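Local coordinates for uncharacterized protein Atu2452 (Agrobacterium tumefaciens, PDB 2R8B) that is of unknown function but probably acts as a serine hydrolase of the dienelactone hydrolase family, built on an alpha/beta-hydrolase fold, at residues A[49-54]-A[95-100]; A[63-68]-A[142-147]; A[122-127]-A[156-161]; A[166-171]-A[241-246]. One frame throughout, in Å; residues are numbered along the deposited sequence.

Overall arrangement
Interaction 2 lies deep in the core, joining two central parallel strands by backbone hydrogen bonds, with hydrophobic side chains on both faces of the sheet. Interactions 3 and 4 are also buried: interaction 3 joins two helices on one side of that sheet through one polar side-chain bond among apolar groups, while interaction 4 presses the last helix onto strand 168-172, by apolar contact without a hydrogen bond. Strand 168-172 pairs in turn with the 142-147 segment of interaction 2. Interaction 1 is a surface contact at the outer strand, with one backbone bond and mixed aromatic and polar packing. It touches interaction 3 where Y51 and D97 meet helix 117-138.

Interaction 1: A[49-54]-A[95-100]; sequences DSYFHK and VGDVSE
F52 and V95 meet at the outer edge of the alpha/beta-hydrolase sheet, where the first strand, 53-56, runs antiparallel to strand 90-94. Backbone pairing is carried by a single bond: V95 N gives its hydrogen to F52 O at 3.1 Å. This bond extends the pairing made by K54 and S93 beyond strand 90-94, into the loop that leads to strand 98-100. A second hydrogen bond stays inside 49-54. H53 ND1 reaches back to Y51 O over 2.8 Å, and the N-H points almost straight at the oxygen (169°). The oxygen lies in the imidazole plane, whereas the nitrogen sits above the carbonyl plane; the bond fixes the rotation of the histidine ring, which leads away from 95-100.

Apolar contact falls to F52 and V95. With CG anti to the backbone N (chi1 -172°), the F52 side chain crosses V95 obliquely and offers its ring edge to the valine. V95 CG1 fits against F52 CB at 3.7 Å. Both residues also touch E75 of helix 75-85, which flanks this corner of the fold.

Aromatic and charged groups meet where Y51 and D97 come together. Y51 is buried, its ring in edge-to-face contact with F130 and in a cation-pi contact with K126. D97, which with V98 forms a classic beta bulge opposite R105, brings its carboxylate against that ring and has weak, long ion pairs with R122 and K126. The carboxylate and ring planes are 53° apart, and D97 OD1 lies 3.7 Å from Y51 CE1.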
loop_
_atom_site.group_PDB
_atom_site.type_symbol
_atom_site.label_atom_id
_atom_site.label_comp_id
_atom_site.label_asym_id
_atom_site.label_seq_id
_atom_site.Cartn_x
_atom_site.Cartn_y
_atom_site.Cartn_z
ATOM N N ASP A 49 15.739 4.893 8.010
ATOM C CA ASP A 49 15.040 5.581 9.076
ATOM C C ASP A 49 14.291 6.807 8.573
ATOM O O ASP A 49 13.976 7.695 9.376
ATOM C CB ASP A 49 16.054 6.067 10.090
ATOM C CG ASP A 49 16.741 4.946 10.780
ATOM O OD1 ASP A 49 16.063 3.901 10.893
ATOM O OD2 ASP A 49 17.928 5.107 11.195
ATOM N N SER A 50 14.025 6.884 7.264
ATOM C CA SER A 50 13.574 8.161 6.689
ATOM C C SER A 50 12.160 8.547 7.135
ATOM O O SER A 50 11.838 9.715 7.227
ATOM C CB SER A 50 13.798 8.258 5.159
ATOM O OG SER A 50 12.962 7.403 4.373
ATOM N N TYR A 51 11.326 7.561 7.427
ATOM C CA TYR A 51 10.074 7.810 8.110
ATOM C C TYR A 51 10.280 7.303 9.514
ATOM O O TYR A 51 11.041 6.339 9.746
ATOM C CB TYR A 51 8.922 7.012 7.490
ATOM C CG TYR A 51 8.511 7.395 6.068
ATOM C CD1 TYR A 51 7.597 8.428 5.825
ATOM C CD2 TYR A 51 9.009 6.691 4.972
ATOM C CE1 TYR A 51 7.213 8.759 4.526
ATOM C CE2 TYR A 51 8.646 7.012 3.682
ATOM C CZ TYR A 51 7.747 8.048 3.458
ATOM O OH TYR A 51 7.411 8.349 2.155
ATOM N N PHE A 52 9.604 7.956 10.447
ATOM C CA PHE A 52 9.392 7.398 11.760
ATOM C C PHE A 52 8.526 6.175 11.580
ATOM O O PHE A 52 7.588 6.190 10.817
ATOM C CB PHE A 52 8.665 8.396 12.658
ATOM C CG PHE A 52 8.598 7.952 14.088
ATOM C CD1 PHE A 52 9.715 8.122 14.940
ATOM C CD2 PHE A 52 7.454 7.292 14.579
ATOM C CE1 PHE A 52 9.685 7.674 16.262
ATOM C CE2 PHE A 52 7.410 6.847 15.916
ATOM C CZ PHE A 52 8.535 7.039 16.756
ATOM N N HIS A 53 8.831 5.090 12.258
ATOM C CA HIS A 53 8.051 3.884 12.000
ATOM C C HIS A 53 8.167 2.870 13.123
ATOM O O HIS A 53 9.118 2.907 13.885
ATOM C CB HIS A 53 8.483 3.253 10.668
ATOM C CG HIS A 53 9.909 2.787 10.634
ATOM N ND1 HIS A 53 10.961 3.634 10.372
ATOM C CD2 HIS A 53 10.452 1.552 10.788
ATOM C CE1 HIS A 53 12.093 2.944 10.387
ATOM N NE2 HIS A 53 11.812 1.681 10.640
ATOM N N LYS A 54 7.197 1.971 13.233
ATOM C CA LYS A 54 7.433 0.738 13.984
ATOM C C LYS A 54 8.174 -0.306 13.106
ATOM O O LYS A 54 8.023 -0.308 11.868
ATOM C CB LYS A 54 6.111 0.164 14.498
ATOM C CG LYS A 54 5.616 0.790 15.782
ATOM C CD LYS A 54 5.309 -0.270 16.865
ATOM C CE LYS A 54 4.815 0.389 18.161
ATOM N NZ LYS A 54 5.954 0.880 18.978
ATOM N N VAL A 95 4.589 5.995 10.134
ATOM C CA VAL A 95 3.589 7.070 10.202
ATOM C C VAL A 95 3.897 8.030 9.058
ATOM O O VAL A 95 5.065 8.343 8.832
ATOM C CB VAL A 95 3.633 7.828 11.564
ATOM C CG1 VAL A 95 5.035 8.445 11.810
ATOM C CG2 VAL A 95 2.488 8.862 11.679
ATOM N N GLY A 96 2.877 8.470 8.328
ATOM C CA GLY A 96 3.076 9.437 7.246
ATOM C C GLY A 96 3.686 10.772 7.666
ATOM O O GLY A 96 3.647 11.158 8.830
ATOM N N ASP A 97 4.243 11.483 6.703
ATOM C CA ASP A 97 5.044 12.657 7.001
ATOM C C ASP A 97 4.338 13.960 6.722
ATOM O O ASP A 97 4.953 15.018 6.795
ATOM C CB ASP A 97 6.349 12.611 6.217
ATOM C CG ASP A 97 6.137 12.470 4.721
ATOM O OD1 ASP A 97 7.150 12.463 3.986
ATOM O OD2 ASP A 97 4.973 12.352 4.272
ATOM N N VAL A 98 3.057 13.891 6.383
ATOM C CA VAL A 98 2.262 15.102 6.204
ATOM C C VAL A 98 1.222 15.128 7.321
ATOM O O VAL A 98 0.645 14.101 7.659
ATOM C CB VAL A 98 1.579 15.132 4.807
ATOM C CG1 VAL A 98 0.959 16.499 4.544
ATOM C CG2 VAL A 98 2.568 14.760 3.703
ATOM N N SER A 99 0.992 16.285 7.915
ATOM C CA SER A 99 -0.012 16.373 8.953
ATOM C C SER A 99 -1.099 17.340 8.464
ATOM O O SER A 99 -0.781 18.456 8.093
ATOM C CB SER A 99 0.667 16.831 10.239
ATOM O OG SER A 99 -0.131 17.724 10.980
ATOM N N GLU A 100 -2.363 16.910 8.421
ATOM C CA GLU A 100 -3.454 17.750 7.902
ATOM C C GLU A 100 -4.265 18.399 9.035
ATOM O O GLU A 100 -5.294 17.849 9.447
ATOM C CB GLU A 100 -4.361 16.925 7.002
ATOM C CG GLU A 100 -5.008 17.725 5.886
ATOM C CD GLU A 100 -5.697 16.830 4.857
ATOM O OE1 GLU A 100 -5.119 16.568 3.774
ATOM O OE2 GLU A 100 -6.815 16.369 5.142
#

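Interaction 2: A[63-68]-A[142-147]; sequences PLFVLL and PVIGLG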
loop_
_atom_site.group_PDB
_atom_site.type_symbol
_atom_site.label_atom_id
_atom_site.label_comp_id
_atom_site.label_asym_id
_atom_site.label_seq_id
_atom_site.Cartn_x
_atom_site.Cartn_y
_atom_site.Cartn_z
ATOM N N PRO A 63 9.586 -12.267 3.673
ATOM C CA PRO A 63 9.098 -10.998 3.119
ATOM C C PRO A 63 9.414 -9.789 3.987
ATOM O O PRO A 63 9.588 -9.926 5.203
ATOM C CB PRO A 63 7.579 -11.204 3.038
ATOM C CG PRO A 63 7.422 -12.722 2.923
ATOM C CD PRO A 63 8.516 -13.291 3.784
ATOM N N LEU A 64 9.538 -8.646 3.314
ATOM C CA LEU A 64 9.454 -7.312 3.872
ATOM C C LEU A 64 7.983 -6.910 3.768
ATOM O O LEU A 64 7.447 -6.743 2.664
ATOM C CB LEU A 64 10.262 -6.324 3.020
ATOM C CG LEU A 64 11.104 -5.231 3.669
ATOM C CD1 LEU A 64 10.833 -3.951 2.985
ATOM C CD2 LEU A 64 10.872 -5.066 5.172
ATOM N N PHE A 65 7.316 -6.771 4.901
ATOM C CA PHE A 65 5.925 -6.424 4.851
ATOM C C PHE A 65 5.805 -4.967 5.251
ATOM O O PHE A 65 6.026 -4.627 6.411
ATOM C CB PHE A 65 5.133 -7.275 5.815
ATOM C CG PHE A 65 3.682 -7.311 5.518
ATOM C CD1 PHE A 65 3.130 -6.472 4.576
ATOM C CD2 PHE A 65 2.861 -8.185 6.177
ATOM C CE1 PHE A 65 1.784 -6.524 4.296
ATOM C CE2 PHE A 65 1.507 -8.239 5.907
ATOM C CZ PHE A 65 0.969 -7.417 4.973
ATOM N N VAL A 66 5.470 -4.093 4.312
ATOM C CA VAL A 66 5.265 -2.690 4.662
ATOM C C VAL A 66 3.772 -2.378 4.640
ATOM O O VAL A 66 3.068 -2.830 3.742
ATOM C CB VAL A 66 6.136 -1.733 3.805
ATOM C CG1 VAL A 66 6.084 -2.099 2.360
ATOM C CG2 VAL A 66 5.730 -0.292 4.005
ATOM N N LEU A 67 3.291 -1.681 5.676
ATOM C CA LEU A 67 1.858 -1.404 5.838
ATOM C C LEU A 67 1.673 0.052 6.104
ATOM O O LEU A 67 2.345 0.632 6.950
ATOM C CB LEU A 67 1.237 -2.169 6.990
ATOM C CG LEU A 67 1.482 -3.666 7.151
ATOM C CD1 LEU A 67 2.646 -3.857 8.090
ATOM C CD2 LEU A 67 0.229 -4.312 7.716
ATOM N N LEU A 68 0.712 0.629 5.396
ATOM C CA LEU A 68 0.544 2.049 5.311
ATOM C C LEU A 68 -0.880 2.476 5.734
ATOM O O LEU A 68 -1.854 2.179 5.048
ATOM C CB LEU A 68 0.857 2.422 3.870
ATOM C CG LEU A 68 2.223 1.887 3.445
ATOM C CD1 LEU A 68 2.437 1.984 1.958
ATOM C CD2 LEU A 68 3.263 2.670 4.156
ATOM N N PRO A 142 10.918 -11.245 -0.548
ATOM C CA PRO A 142 9.819 -10.577 -1.286
ATOM C C PRO A 142 9.379 -9.265 -0.629
ATOM O O PRO A 142 9.436 -9.173 0.598
ATOM C CB PRO A 142 8.694 -11.617 -1.219
ATOM C CG PRO A 142 9.434 -12.937 -1.073
ATOM C CD PRO A 142 10.535 -12.601 -0.124
ATOM N N VAL A 143 8.971 -8.246 -1.397
ATOM C CA VAL A 143 8.333 -7.111 -0.725
ATOM C C VAL A 143 6.844 -7.158 -0.916
ATOM O O VAL A 143 6.316 -7.354 -2.024
ATOM C CB VAL A 143 8.906 -5.698 -1.034
ATOM C CG1 VAL A 143 10.395 -5.625 -0.786
ATOM C CG2 VAL A 143 8.705 -5.391 -2.391
ATOM N N ILE A 144 6.165 -7.010 0.196
ATOM C CA ILE A 144 4.731 -7.068 0.214
ATOM C C ILE A 144 4.277 -5.806 0.883
ATOM O O ILE A 144 4.926 -5.326 1.807
ATOM C CB ILE A 144 4.250 -8.265 1.012
ATOM C CG1 ILE A 144 4.869 -9.519 0.414
ATOM C CG2 ILE A 144 2.743 -8.326 1.010
ATOM C CD1 ILE A 144 4.285 -10.771 0.920
ATOM N N GLY A 145 3.166 -5.260 0.407
ATOM C CA GLY A 145 2.619 -4.055 0.973
ATOM C C GLY A 145 1.146 -4.209 1.097
ATOM O O GLY A 145 0.478 -4.977 0.367
ATOM N N LEU A 146 0.632 -3.453 2.039
ATOM C CA LEU A 146 -0.780 -3.385 2.297
ATOM C C LEU A 146 -1.067 -1.960 2.715
ATOM O O LEU A 146 -0.362 -1.403 3.547
ATOM C CB LEU A 146 -1.158 -4.371 3.400
ATOM C CG LEU A 146 -2.625 -4.226 3.803
ATOM C CD1 LEU A 146 -3.184 -5.542 4.275
ATOM C CD2 LEU A 146 -2.760 -3.145 4.871
ATOM N N GLY A 147 -2.109 -1.373 2.151
ATOM C CA GLY A 147 -2.464 0.017 2.452
ATOM C C GLY A 147 -3.954 0.170 2.473
ATOM O O GLY A 147 -4.699 -0.568 1.792
#
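F65 lies across I144 and L146 where two parallel strands of the alpha/beta-hydrolase core, 64-68 and 143-147, run side by side. Five backbone hydrogen bonds alternate between them, from L64 N to P142 O at one end to L68 N to L146 O at the other. Side chains alternate as well. F65, L67, I144 and L146 share the face packed by L244 and V240 of helix 234-244, while L64, V66, L68 and V143 face helix 117-138.

A chi1 of -161° swings the F65 ring away from its own N and across to the neighbouring strand. Its CE1 corner enters between two residues, touching L146 CB at 3.8 Å and I144 CG2 at 3.9 Å. L67 CG lies over one face of the same ring, toward the rim. On the other side of the sheet L64 and V143 run alongside each other and point the same way, with L64 CB 3.9 Å from V143 CG1. G145 and G147 bring no side chain to that side, and G147 opens a GxSxG sequence consistent with a nucleophile elbow. I144 extends its longer branch back toward the start of the strands until CD1 rests 3.9 Å from P63 CB.

Interaction 3: A[122-127]-A[156-161]; sequences RATGKM and ANVLIE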
loop_
_atom_site.group_PDB
_atom_site.type_symbol
_atom_site.label_atom_id
_atom_site.label_comp_id
_atom_site.label_asym_id
_atom_site.label_seq_id
_atom_site.Cartn_x
_atom_site.Cartn_y
_atom_site.Cartn_z
ATOM N N ARG A 122 7.222 13.309 -4.767
ATOM C CA ARG A 122 8.213 13.372 -3.676
ATOM C C ARG A 122 8.126 12.155 -2.754
ATOM O O ARG A 122 9.164 11.574 -2.415
ATOM C CB ARG A 122 8.124 14.681 -2.858
ATOM C CG ARG A 122 9.150 14.769 -1.711
ATOM C CD ARG A 122 8.753 15.747 -0.599
ATOM N NE ARG A 122 7.419 15.504 -0.010
ATOM C CZ ARG A 122 7.045 14.422 0.710
ATOM N NH1 ARG A 122 7.884 13.417 0.946
ATOM N NH2 ARG A 122 5.807 14.339 1.204
ATOM N N ALA A 123 6.895 11.781 -2.391
ATOM C CA ALA A 123 6.614 10.781 -1.358
ATOM C C ALA A 123 6.805 9.377 -1.895
ATOM O O ALA A 123 7.206 8.442 -1.179
ATOM C CB ALA A 123 5.206 10.940 -0.847
ATOM N N THR A 124 6.508 9.240 -3.180
ATOM C CA THR A 124 6.691 7.979 -3.883
ATOM C C THR A 124 8.170 7.665 -3.927
ATOM O O THR A 124 8.563 6.550 -3.592
ATOM C CB THR A 124 6.031 8.039 -5.263
ATOM O OG1 THR A 124 4.625 8.183 -5.060
ATOM C CG2 THR A 124 6.296 6.780 -6.068
ATOM N N GLY A 125 8.980 8.663 -4.273
ATOM C CA GLY A 125 10.424 8.545 -4.243
ATOM C C GLY A 125 10.986 8.267 -2.872
ATOM O O GLY A 125 11.961 7.537 -2.767
ATOM N N LYS A 126 10.377 8.826 -1.822
ATOM C CA LYS A 126 10.815 8.576 -0.432
ATOM C C LYS A 126 10.493 7.144 -0.006
ATOM O O LYS A 126 11.391 6.411 0.390
ATOM C CB LYS A 126 10.185 9.590 0.523
ATOM C CG LYS A 126 10.744 9.626 1.935
ATOM C CD LYS A 126 10.328 10.903 2.689
ATOM C CE LYS A 126 10.205 10.644 4.206
ATOM N NZ LYS A 126 10.265 11.873 5.066
HETATM N N MSE A 127 9.221 6.739 -0.117
HETATM C CA MSE A 127 8.804 5.345 0.090
HETATM C C MSE A 127 9.655 4.289 -0.595
HETATM O O MSE A 127 10.137 3.348 0.061
HETATM C CB MSE A 127 7.411 5.133 -0.420
HETATM C CG MSE A 127 6.419 5.120 0.624
HETATM SE SE MSE A 127 6.632 3.753 1.973
HETATM C CE MSE A 127 5.887 4.934 3.354
ATOM N N ALA A 156 -0.188 2.241 -4.355
ATOM C CA ALA A 156 -0.536 2.123 -5.746
ATOM C C ALA A 156 0.440 2.907 -6.616
ATOM O O ALA A 156 0.970 2.352 -7.577
ATOM C CB ALA A 156 -1.862 2.564 -5.951
ATOM N N ASN A 157 0.743 4.165 -6.292
ATOM C CA ASN A 157 1.687 4.957 -7.131
ATOM C C ASN A 157 3.097 4.301 -7.176
ATOM O O ASN A 157 3.787 4.329 -8.234
ATOM C CB ASN A 157 1.756 6.422 -6.694
ATOM C CG ASN A 157 2.329 7.353 -7.795
ATOM O OD1 ASN A 157 1.800 7.425 -8.908
ATOM N ND2 ASN A 157 3.389 8.088 -7.472
ATOM N N VAL A 158 3.526 3.674 -6.076
ATOM C CA VAL A 158 4.785 2.937 -6.141
ATOM C C VAL A 158 4.704 1.787 -7.145
ATOM O O VAL A 158 5.579 1.652 -7.997
ATOM C CB VAL A 158 5.248 2.388 -4.814
ATOM C CG1 VAL A 158 6.556 1.672 -5.060
ATOM C CG2 VAL A 158 5.448 3.501 -3.754
ATOM N N LEU A 159 3.646 0.977 -7.064
ATOM C CA LEU A 159 3.358 -0.052 -8.075
ATOM C C LEU A 159 3.462 0.451 -9.498
ATOM O O LEU A 159 3.869 -0.291 -10.404
ATOM C CB LEU A 159 1.951 -0.586 -7.877
ATOM C CG LEU A 159 1.753 -1.223 -6.503
ATOM C CD1 LEU A 159 0.325 -1.765 -6.369
ATOM C CD2 LEU A 159 2.783 -2.308 -6.187
ATOM N N ILE A 160 3.061 1.713 -9.704
ATOM C CA ILE A 160 3.132 2.372 -11.002
ATOM C C ILE A 160 4.507 2.898 -11.375
ATOM O O ILE A 160 4.907 2.796 -12.539
ATOM C CB ILE A 160 2.122 3.510 -11.065
ATOM C CG1 ILE A 160 0.712 2.933 -11.225
ATOM C CG2 ILE A 160 2.409 4.410 -12.218
ATOM C CD1 ILE A 160 -0.375 3.812 -10.599
ATOM N N GLU A 161 5.224 3.489 -10.422
ATOM C CA GLU A 161 6.470 4.186 -10.769
ATOM C C GLU A 161 7.683 3.261 -10.665
ATOM O O GLU A 161 8.697 3.462 -11.347
ATOM C CB GLU A 161 6.667 5.397 -9.873
ATOM C CG GLU A 161 5.539 6.412 -9.961
ATOM C CD GLU A 161 5.666 7.329 -11.183
ATOM O OE1 GLU A 161 4.645 7.641 -11.849
ATOM O OE2 GLU A 161 6.798 7.748 -11.482
#
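T124 and N157 hold the tight centre of this helix crossing. N157 ND2 donates to T124 OG1 over 2.7 Å in a nearly straight bond (168°), and the hydroxyl oxygen lies in the amide plane. The two side chains meet at about a right angle. T124 OG1 is also bonded to L120 O one turn earlier in its own helix, so two bonds grip this oxygen and hold the T124 side chain at its chi1 of -65°, with OG1 beside the backbone N.

Apolar packing closes one flank: V158 CG2 rests 4.1 Å from T124 CG2 and 4.2 Å from M127 CB. Beyond CB the bent selenomethionine chain leads away from 156-161, to F106 and L68. The other flank is the solvent side, where the exposed E161 adds little area: its CG lies 4.0 Å from T124 CG2, and its carboxylate makes a long, weak ion pair with K181.

The local axes come within 9.6 Å and cross at -79°, a steep angle that confines the contact to a few residues. Helices 117-138 and 150-161 pack on the same side of the central sheet, the second following the likely nucleophile elbow, as in the alpha/beta-hydrolase fold.

Interaction 4: A[166-171]-A[241-246]; sequences FDAAVL and RGFLAA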
loop_
_atom_site.group_PDB
_atom_site.type_symbol
_atom_site.label_atom_id
_atom_site.label_comp_id
_atom_site.label_asym_id
_atom_site.label_seq_id
_atom_site.Cartn_x
_atom_site.Cartn_y
_atom_site.Cartn_z
ATOM N N PHE A 166 7.564 -4.381 -5.962
ATOM C CA PHE A 166 6.678 -5.256 -5.208
ATOM C C PHE A 166 6.345 -6.591 -5.821
ATOM O O PHE A 166 6.102 -6.696 -7.025
ATOM C CB PHE A 166 5.368 -4.540 -4.913
ATOM C CG PHE A 166 5.442 -3.651 -3.713
ATOM C CD1 PHE A 166 5.981 -2.357 -3.818
ATOM C CD2 PHE A 166 5.004 -4.105 -2.463
ATOM C CE1 PHE A 166 6.070 -1.515 -2.684
ATOM C CE2 PHE A 166 5.112 -3.283 -1.338
ATOM C CZ PHE A 166 5.648 -1.986 -1.448
ATOM N N ASP A 167 6.250 -7.585 -4.944
ATOM C CA ASP A 167 5.808 -8.894 -5.309
ATOM C C ASP A 167 4.340 -9.051 -5.073
ATOM O O ASP A 167 3.660 -9.687 -5.861
ATOM C CB ASP A 167 6.545 -9.940 -4.472
ATOM C CG ASP A 167 7.951 -10.161 -4.962
ATOM O OD1 ASP A 167 8.124 -11.168 -5.710
ATOM O OD2 ASP A 167 8.846 -9.309 -4.645
ATOM N N ALA A 168 3.866 -8.527 -3.953
ATOM C CA ALA A 168 2.440 -8.574 -3.661
ATOM C C ALA A 168 1.964 -7.273 -3.060
ATOM O O ALA A 168 2.703 -6.612 -2.332
ATOM C CB ALA A 168 2.146 -9.674 -2.728
ATOM N N ALA A 169 0.732 -6.891 -3.347
ATOM C CA ALA A 169 0.227 -5.680 -2.732
ATOM C C ALA A 169 -1.248 -5.793 -2.428
ATOM O O ALA A 169 -2.014 -6.321 -3.245
ATOM C CB ALA A 169 0.500 -4.483 -3.626
ATOM N N VAL A 170 -1.680 -5.341 -1.258
ATOM C CA VAL A 170 -3.114 -5.267 -1.130
ATOM C C VAL A 170 -3.552 -3.836 -0.999
ATOM O O VAL A 170 -3.015 -3.073 -0.191
ATOM C CB VAL A 170 -3.725 -6.271 -0.121
ATOM C CG1 VAL A 170 -2.667 -7.092 0.575
ATOM C CG2 VAL A 170 -4.678 -5.604 0.829
ATOM N N LEU A 171 -4.467 -3.433 -1.875
ATOM C CA LEU A 171 -4.950 -2.066 -1.855
ATOM C C LEU A 171 -6.340 -1.995 -1.253
ATOM O O LEU A 171 -7.298 -2.506 -1.817
ATOM C CB LEU A 171 -4.938 -1.505 -3.259
ATOM C CG LEU A 171 -3.595 -1.654 -3.989
ATOM C CD1 LEU A 171 -3.740 -1.186 -5.413
ATOM C CD2 LEU A 171 -2.461 -0.899 -3.310
ATOM N N ARG A 241 -6.538 -12.423 4.182
ATOM C CA ARG A 241 -5.957 -13.619 4.754
ATOM C C ARG A 241 -5.749 -14.720 3.737
ATOM O O ARG A 241 -4.678 -15.314 3.690
ATOM C CB ARG A 241 -6.794 -14.130 5.900
ATOM C CG ARG A 241 -6.305 -13.680 7.189
ATOM C CD ARG A 241 -6.851 -14.630 8.227
ATOM N NE ARG A 241 -8.292 -14.520 8.132
ATOM C CZ ARG A 241 -9.016 -13.681 8.864
ATOM N NH1 ARG A 241 -8.410 -12.940 9.795
ATOM N NH2 ARG A 241 -10.338 -13.602 8.673
ATOM N N GLY A 242 -6.774 -15.017 2.947
ATOM C CA GLY A 242 -6.624 -15.950 1.831
ATOM C C GLY A 242 -5.546 -15.520 0.830
ATOM O O GLY A 242 -4.788 -16.367 0.345
ATOM N N PHE A 243 -5.441 -14.217 0.553
ATOM C CA PHE A 243 -4.508 -13.716 -0.459
ATOM C C PHE A 243 -3.042 -13.872 -0.036
ATOM O O PHE A 243 -2.247 -14.457 -0.763
ATOM C CB PHE A 243 -4.857 -12.264 -0.839
ATOM C CG PHE A 243 -3.881 -11.611 -1.795
ATOM C CD1 PHE A 243 -4.014 -11.777 -3.167
ATOM C CD2 PHE A 243 -2.841 -10.800 -1.304
ATOM C CE1 PHE A 243 -3.115 -11.150 -4.053
ATOM C CE2 PHE A 243 -1.918 -10.147 -2.173
ATOM C CZ PHE A 243 -2.037 -10.335 -3.547
ATOM N N LEU A 244 -2.695 -13.399 1.154
ATOM C CA LEU A 244 -1.321 -13.475 1.646
ATOM C C LEU A 244 -0.896 -14.822 2.166
ATOM O O LEU A 244 0.273 -14.992 2.554
ATOM C CB LEU A 244 -1.109 -12.473 2.763
ATOM C CG LEU A 244 -1.316 -11.001 2.417
ATOM C CD1 LEU A 244 -1.384 -10.260 3.708
ATOM C CD2 LEU A 244 -0.250 -10.402 1.492
ATOM N N ALA A 245 -1.816 -15.784 2.204
ATOM C CA ALA A 245 -1.477 -17.136 2.711
ATOM C C ALA A 245 -0.451 -17.792 1.801
ATOM O O ALA A 245 0.301 -18.621 2.240
ATOM C CB ALA A 245 -2.718 -18.024 2.875
ATOM N N ALA A 246 -0.390 -17.385 0.542
ATOM C CA ALA A 246 0.608 -17.896 -0.398
ATOM C C ALA A 246 2.018 -17.511 -0.003
ATOM O O ALA A 246 2.961 -18.094 -0.503
ATOM C CB ALA A 246 0.318 -17.394 -1.835
#
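The ring of F243 slides in beside V170 and reaches A168, the two residues of strand 168-171 whose side chains point toward the last helix. F243 CE2 lies 4.1 Å from A168 CB, and F243 CD2 is 4.2 Å from V170 CG1. Between them the same CE2 corner passes 4.0 Å from A169 O, so the phenyl group spans three consecutive residues. V170 and F243 run past each other in opposite directions. The same methyl, V170 CG1, also meets L244 CD2 at 4.2 Å, which places it against both F243 and L244. No hydrogen bond links the two segments.

A chi1 of 175° stretches F243 out from the helix, and the ring extends to the strand. This is the layering of the alpha/beta-hydrolase fold, with the C-terminal helix 234-244 packed against central parallel strands.

Further out, neighbouring strands complete the bed. L192 of strand 190-196 touches both V170 and F243, and R190 makes a cation-pi contact with the phenyl ring. On the side of the other neighbour, A168 and L244 both touch I144, while V170 touches L146. Backbone bonds tie the strand to both neighbours: A168 with G145, A169 with R190 and L192. A169 turns its CB to the opposite face of the sheet, where L159 of helix 150-161 packs on it. Near the start of the strand, D167 OD2 forms a salt bridge with K186 NZ.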